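Local coordinates for protein 3,4-dihydroxy-2-butanone 4-phosphate synthase (Acinetobacter baumannii, PDB 6MNZ) that probably catalyses the conversion of D-ribulose 5-phosphate to formate and 3,4-dihydroxy-2-butanone 4-phosphate, a step of riboflavin biosynthesis, at residues 89-94 / 120-125; 247-252 / 343-348. One frame throughout, in Å; residues are numbered along the deposited sequence.

From the N terminus, the chain first reaches 89-94; after strand 90-91 it runs through helix 101-112 and a loop. Contact 1 closes this short loop when 120-125 comes back, tying strand 90-91 to the approach to strand 127-131 in the DHBP synthase part. The chain then completes this part and enters the GTP cyclohydrolase II-like part. Contact 2 opens there at strand 248-253 and closes only some 90 residues later, after helix 320-336, joining 248-253 to 342-344 in the second sheet. The two closures follow in series, neither nested nor crossing. The centres of contact 1 and contact 2 are about 53 Å apart, on opposite sides of the chain's centre.

Contact 1. Residues 89-94 / 120-125; sequences IEAAEG and DIVQPG
A91 and V122 pair as a single antiparallel bridge, with both side chains on the same face. It is a hydrogen-bonded pair: A91 N reaches V122 O at 2.8 Å, while the return bond, V122 N to A91 O, is less securely placed. On that face the A91 methyl lies 3.7 Å from V122 CG2, and G125 CA comes up beside the same methyl. E90 and I121 occupy the other face, where their side chains cross at about a right angle: E90 CG sits over I121 CG1 at 3.4 Å. I121 CG1 is anti to the backbone N (chi1 -162°), which sets this branch against the E90 chain, OE2 lying next to it. Beyond, Q123 lies alongside E90 and points the same way, its amide plane only 13° from that of the carboxylate; L70 touches both side chains. In the DHBP synthase fold this pairing lines up strand 90-91 with the segment that leads into strand 127-131, an outermost strand of the six-stranded mixed sheet as counted within this chain. Beyond the corner at Q123 and P124, where the peptide bond before P124 is cis, E90 also makes backbone hydrogen bonds with H126 and I127. Helix 101-112 packs on A92 and I121 through A110 and T107. I89 meets the corner: its CB is 4.0 Å from P124 CB, and CG2 reaches toward the carbonyl of G125. I89 O receives CA-H...O contacts from Q123 CA at 3.2 Å and P124 CA at 3.5 Å, while G125 CA makes a similar contact with E90 O at 3.3 Å. At the far end, E93 bends at chi2 (80°), laying its carboxylate along the D120-I121 backbone and beside V122 CG1.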
loop_
_atom_site.group_PDB
_atom_site.type_symbol
_atom_site.label_atom_id
_atom_site.label_comp_id
_atom_site.label_asym_id
_atom_site.label_seq_id
_atom_site.Cartn_x
_atom_site.Cartn_y
_atom_site.Cartn_z
ATOM N N ILE A 89 22.155 -7.687 10.454
ATOM C CA ILE A 89 22.649 -7.871 11.811
ATOM C C ILE A 89 23.905 -7.030 12.019
ATOM O O ILE A 89 24.684 -6.788 11.087
ATOM C CB ILE A 89 22.928 -9.356 12.096
ATOM C CG1 ILE A 89 21.731 -10.230 11.724
ATOM C CG2 ILE A 89 23.236 -9.554 13.564
ATOM C CD1 ILE A 89 22.015 -11.729 11.816
ATOM N N GLU A 90 24.156 -6.673 13.274
ATOM C CA GLU A 90 25.118 -5.643 13.632
ATOM C C GLU A 90 26.255 -6.272 14.423
ATOM O O GLU A 90 26.028 -7.147 15.265
ATOM C CB GLU A 90 24.449 -4.540 14.454
ATOM C CG GLU A 90 24.717 -3.131 13.957
ATOM C CD GLU A 90 24.465 -2.968 12.465
ATOM O OE1 GLU A 90 23.738 -3.807 11.893
ATOM O OE2 GLU A 90 25.148 -2.129 11.838
ATOM N N ALA A 91 27.482 -5.879 14.095
ATOM C CA ALA A 91 28.639 -6.213 14.910
ATOM C C ALA A 91 29.633 -5.064 14.878
ATOM O O ALA A 91 29.759 -4.358 13.873
ATOM C CB ALA A 91 29.301 -7.509 14.429
ATOM N N ALA A 92 30.322 -4.867 15.999
ATOM C CA ALA A 92 31.379 -3.874 16.092
ATOM C C ALA A 92 32.725 -4.516 15.756
ATOM O O ALA A 92 32.791 -5.504 15.020
ATOM C CB ALA A 92 31.382 -3.240 17.481
ATOM N N GLU A 93 33.802 -3.783 16.032
ATOM C CA GLU A 93 35.172 -4.220 15.773
ATOM C C GLU A 93 36.058 -3.946 16.984
ATOM O O GLU A 93 37.137 -3.357 16.882
ATOM C CB GLU A 93 35.725 -3.535 14.527
ATOM C CG GLU A 93 34.832 -3.665 13.301
ATOM C CD GLU A 93 33.672 -2.687 13.313
ATOM O OE1 GLU A 93 33.372 -2.138 14.393
ATOM O OE2 GLU A 93 33.116 -2.404 12.231
ATOM N N GLY A 94 35.582 -4.331 18.164
ATOM C CA GLY A 94 36.452 -4.878 19.186
ATOM C C GLY A 94 36.037 -6.270 19.612
ATOM O O GLY A 94 36.172 -6.640 20.783
ATOM N N ASP A 120 32.512 1.988 11.691
ATOM C CA ASP A 120 32.470 1.563 13.084
ATOM C C ASP A 120 31.744 0.236 13.280
ATOM O O ASP A 120 31.643 -0.221 14.424
ATOM C CB ASP A 120 31.802 2.643 13.937
ATOM C CG ASP A 120 32.648 3.895 14.061
ATOM O OD1 ASP A 120 32.099 4.944 14.461
ATOM O OD2 ASP A 120 33.834 3.855 13.675
ATOM N N ILE A 121 31.169 -0.344 12.228
ATOM C CA ILE A 121 30.159 -1.387 12.369
ATOM C C ILE A 121 30.181 -2.252 11.117
ATOM O O ILE A 121 30.658 -1.832 10.060
ATOM C CB ILE A 121 28.759 -0.771 12.621
ATOM C CG1 ILE A 121 27.799 -1.812 13.200
ATOM C CG2 ILE A 121 28.179 -0.166 11.335
ATOM C CD1 ILE A 121 28.143 -2.275 14.617
ATOM N N VAL A 122 29.739 -3.500 11.266
ATOM C CA VAL A 122 29.778 -4.480 10.189
ATOM C C VAL A 122 28.529 -5.351 10.272
ATOM O O VAL A 122 27.900 -5.474 11.324
ATOM C CB VAL A 122 31.055 -5.352 10.237
ATOM C CG1 VAL A 122 32.287 -4.514 9.927
ATOM C CG2 VAL A 122 31.204 -6.041 11.589
ATOM N N GLN A 123 28.293 -6.106 9.198
ATOM C CA GLN A 123 27.178 -7.037 9.101
ATOM C C GLN A 123 27.667 -8.319 8.441
ATOM O O GLN A 123 28.446 -8.257 7.480
ATOM C CB GLN A 123 26.019 -6.451 8.282
ATOM C CG GLN A 123 25.585 -5.062 8.710
ATOM C CD GLN A 123 26.461 -3.970 8.129
ATOM O OE1 GLN A 123 26.991 -3.134 8.860
ATOM N NE2 GLN A 123 26.562 -3.930 6.805
ATOM N N PRO A 124 27.161 -9.489 8.865
ATOM C CA PRO A 124 26.185 -9.696 9.939
ATOM C C PRO A 124 26.854 -9.705 11.301
ATOM O O PRO A 124 28.080 -9.625 11.351
ATOM C CB PRO A 124 25.587 -11.060 9.607
ATOM C CG PRO A 124 26.697 -11.793 8.933
ATOM C CD PRO A 124 27.547 -10.762 8.225
ATOM N N GLY A 125 26.102 -10.054 12.342
ATOM C CA GLY A 125 26.636 -10.029 13.687
ATOM C C GLY A 125 25.810 -10.825 14.675
ATOM O O GLY A 125 25.178 -11.819 14.306
#

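Contact 2. Residues 247-252 / 343-348; sequences VTTVRV and KLLSSP. With SO4 (sulfate ion), chain D.
T249 and V250 pair with K343 and L344 as neighbouring parallel strands; the short segments 248-252 and 343-346 run 16° apart. Three backbone bonds join them: K343 N to T248 O, V250 N to K343 O, and L345 N to V250 O at 2.9 Å. The last runs nearly straight down the carbonyl, whereas V250 N sits above the carbonyl plane of K343. Side-chain packing divides between the faces. On one, T249 and the extended K343 chain lie side by side, T249 OG1 beside K343 CD and CE, and T249 CG2 meets L345 CD2 at 3.5 Å. On the other, V250 and L344 run alongside each other, V250 CB lying 3.8 Å from L344 CD2; L334 of helix 320-336 also touches V250. Polar contacts gather at a sulfate, probably from the crystallisation liquor, just past the end of strand 342-344. R251 holds CG anti to its N (chi1 176°), bends at chi2 (132°) and crosses L345 at a slant, NH1 ending near S346 OG but not bonded to it. Sulfate O1 lies at the guanidinium edge, in its plane, bonded by R251 NH1 at 3.2 Å and NH2 at 3.1 Å; weak bonds run from NH1 to O2 and from NH2 to O3. S347 also binds the ion, its N bonding O2 at 2.9 Å and its OG bonding O4 at 2.6 Å. R251 NE makes a weak bond to H253 ND1, and D268 of helix 266-269 touches both R251 and L345. In the seven-stranded mixed sheet of the GTP cyclohydrolase II-like part, 248-253 is an inner strand, parallel to both its neighbours, 290-292 and 342-344.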
loop_
_atom_site.group_PDB
_atom_site.type_symbol
_atom_site.label_atom_id
_atom_site.label_comp_id
_atom_site.label_asym_id
_atom_site.label_seq_id
_atom_site.Cartn_x
_atom_site.Cartn_y
_atom_site.Cartn_z
ATOM N N VAL A 247 -20.414 26.108 22.317
ATOM C CA VAL A 247 -20.362 24.653 22.214
ATOM C C VAL A 247 -20.275 24.262 20.747
ATOM O O VAL A 247 -20.911 24.877 19.882
ATOM C CB VAL A 247 -21.582 23.999 22.890
ATOM C CG1 VAL A 247 -21.626 24.348 24.372
ATOM C CG2 VAL A 247 -22.875 24.397 22.185
ATOM N N THR A 248 -19.504 23.218 20.464
ATOM C CA THR A 248 -19.328 22.713 19.110
ATOM C C THR A 248 -19.808 21.271 19.046
ATOM O O THR A 248 -19.506 20.471 19.939
ATOM C CB THR A 248 -17.862 22.810 18.678
ATOM O OG1 THR A 248 -17.395 24.152 18.871
ATOM C CG2 THR A 248 -17.707 22.431 17.216
ATOM N N THR A 249 -20.645 20.976 18.054
ATOM C CA THR A 249 -21.071 19.610 17.782
ATOM C C THR A 249 -20.002 18.897 16.963
ATOM O O THR A 249 -19.589 19.392 15.907
ATOM C CB THR A 249 -22.406 19.608 17.040
ATOM O OG1 THR A 249 -23.355 20.410 17.754
ATOM C CG2 THR A 249 -22.943 18.189 16.901
ATOM N N VAL A 250 -19.496 17.782 17.484
ATOM C CA VAL A 250 -18.211 17.236 17.068
ATOM C C VAL A 250 -18.394 15.773 16.691
ATOM O O VAL A 250 -19.138 15.039 17.349
ATOM C CB VAL A 250 -17.147 17.382 18.175
ATOM C CG1 VAL A 250 -15.856 16.691 17.765
ATOM C CG2 VAL A 250 -16.902 18.849 18.472
ATOM N N ARG A 251 -17.685 15.345 15.647
ATOM C CA ARG A 251 -17.437 13.930 15.402
ATOM C C ARG A 251 -16.005 13.756 14.926
ATOM O O ARG A 251 -15.631 14.287 13.876
ATOM C CB ARG A 251 -18.412 13.368 14.366
ATOM C CG ARG A 251 -18.136 11.922 13.991
ATOM C CD ARG A 251 -19.405 11.086 14.023
ATOM N NE ARG A 251 -19.144 9.687 13.692
ATOM C CZ ARG A 251 -18.985 8.715 14.585
ATOM N NH1 ARG A 251 -19.165 8.946 15.880
ATOM N NH2 ARG A 251 -18.732 7.481 14.174
ATOM N N VAL A 252 -15.229 12.971 15.665
ATOM C CA VAL A 252 -14.006 12.377 15.136
ATOM C C VAL A 252 -14.353 11.106 14.372
ATOM O O VAL A 252 -15.057 10.229 14.885
ATOM C CB VAL A 252 -13.012 12.087 16.271
ATOM C CG1 VAL A 252 -11.874 11.209 15.772
ATOM C CG2 VAL A 252 -12.481 13.389 16.846
ATOM N N LYS A 343 -20.423 18.732 22.011
ATOM C CA LYS A 343 -21.554 17.811 21.924
ATOM C C LYS A 343 -21.167 16.693 20.961
ATOM O O LYS A 343 -21.163 16.888 19.742
ATOM C CB LYS A 343 -22.806 18.554 21.467
ATOM C CG LYS A 343 -23.871 17.690 20.817
ATOM C CD LYS A 343 -25.144 18.499 20.602
ATOM C CE LYS A 343 -25.967 17.972 19.438
ATOM N NZ LYS A 343 -27.174 18.810 19.197
ATOM N N LEU A 344 -20.741 15.561 21.514
ATOM C CA LEU A 344 -20.157 14.494 20.711
ATOM C C LEU A 344 -21.256 13.677 20.045
ATOM O O LEU A 344 -22.174 13.190 20.715
ATOM C CB LEU A 344 -19.284 13.581 21.570
ATOM C CG LEU A 344 -17.950 14.124 22.085
ATOM C CD1 LEU A 344 -17.167 13.016 22.779
ATOM C CD2 LEU A 344 -17.127 14.735 20.967
ATOM N N LEU A 345 -21.067 13.390 18.760
ATOM C CA LEU A 345 -21.921 12.469 18.029
ATOM C C LEU A 345 -21.387 11.040 18.043
ATOM O O LEU A 345 -21.779 10.232 17.193
ATOM C CB LEU A 345 -22.090 12.950 16.587
ATOM C CG LEU A 345 -22.489 14.420 16.431
ATOM C CD1 LEU A 345 -22.863 14.721 14.987
ATOM C CD2 LEU A 345 -23.634 14.773 17.369
ATOM N N SER A 346 -20.524 10.709 18.997
ATOM C CA SER A 346 -19.965 9.372 19.119
ATOM C C SER A 346 -20.691 8.597 20.212
ATOM O O SER A 346 -21.288 9.173 21.124
ATOM C CB SER A 346 -18.469 9.436 19.430
ATOM O OG SER A 346 -17.756 10.059 18.375
ATOM N N SER A 347 -20.620 7.273 20.112
ATOM C CA SER A 347 -20.884 6.426 21.261
ATOM C C SER A 347 -19.787 6.606 22.309
ATOM O O SER A 347 -18.684 7.058 21.990
ATOM C CB SER A 347 -20.967 4.964 20.835
ATOM O OG SER A 347 -19.725 4.514 20.326
ATOM N N PRO A 348 -20.115 6.412 23.587
ATOM C CA PRO A 348 -19.194 6.825 24.650
ATOM C C PRO A 348 -17.822 6.185 24.491
ATOM O O PRO A 348 -17.689 5.045 24.040
ATOM C CB PRO A 348 -19.890 6.346 25.933
ATOM C CG PRO A 348 -20.968 5.395 25.480
ATOM C CD PRO A 348 -21.379 5.890 24.133
HETATM S S SO4 D . -19.828 5.458 16.863
HETATM O O1 SO4 D . -18.461 5.970 16.880
HETATM O O2 SO4 D . -20.744 6.500 17.321
HETATM O O3 SO4 D . -20.179 5.059 15.503
HETATM O O4 SO4 D . -19.922 4.304 17.752
#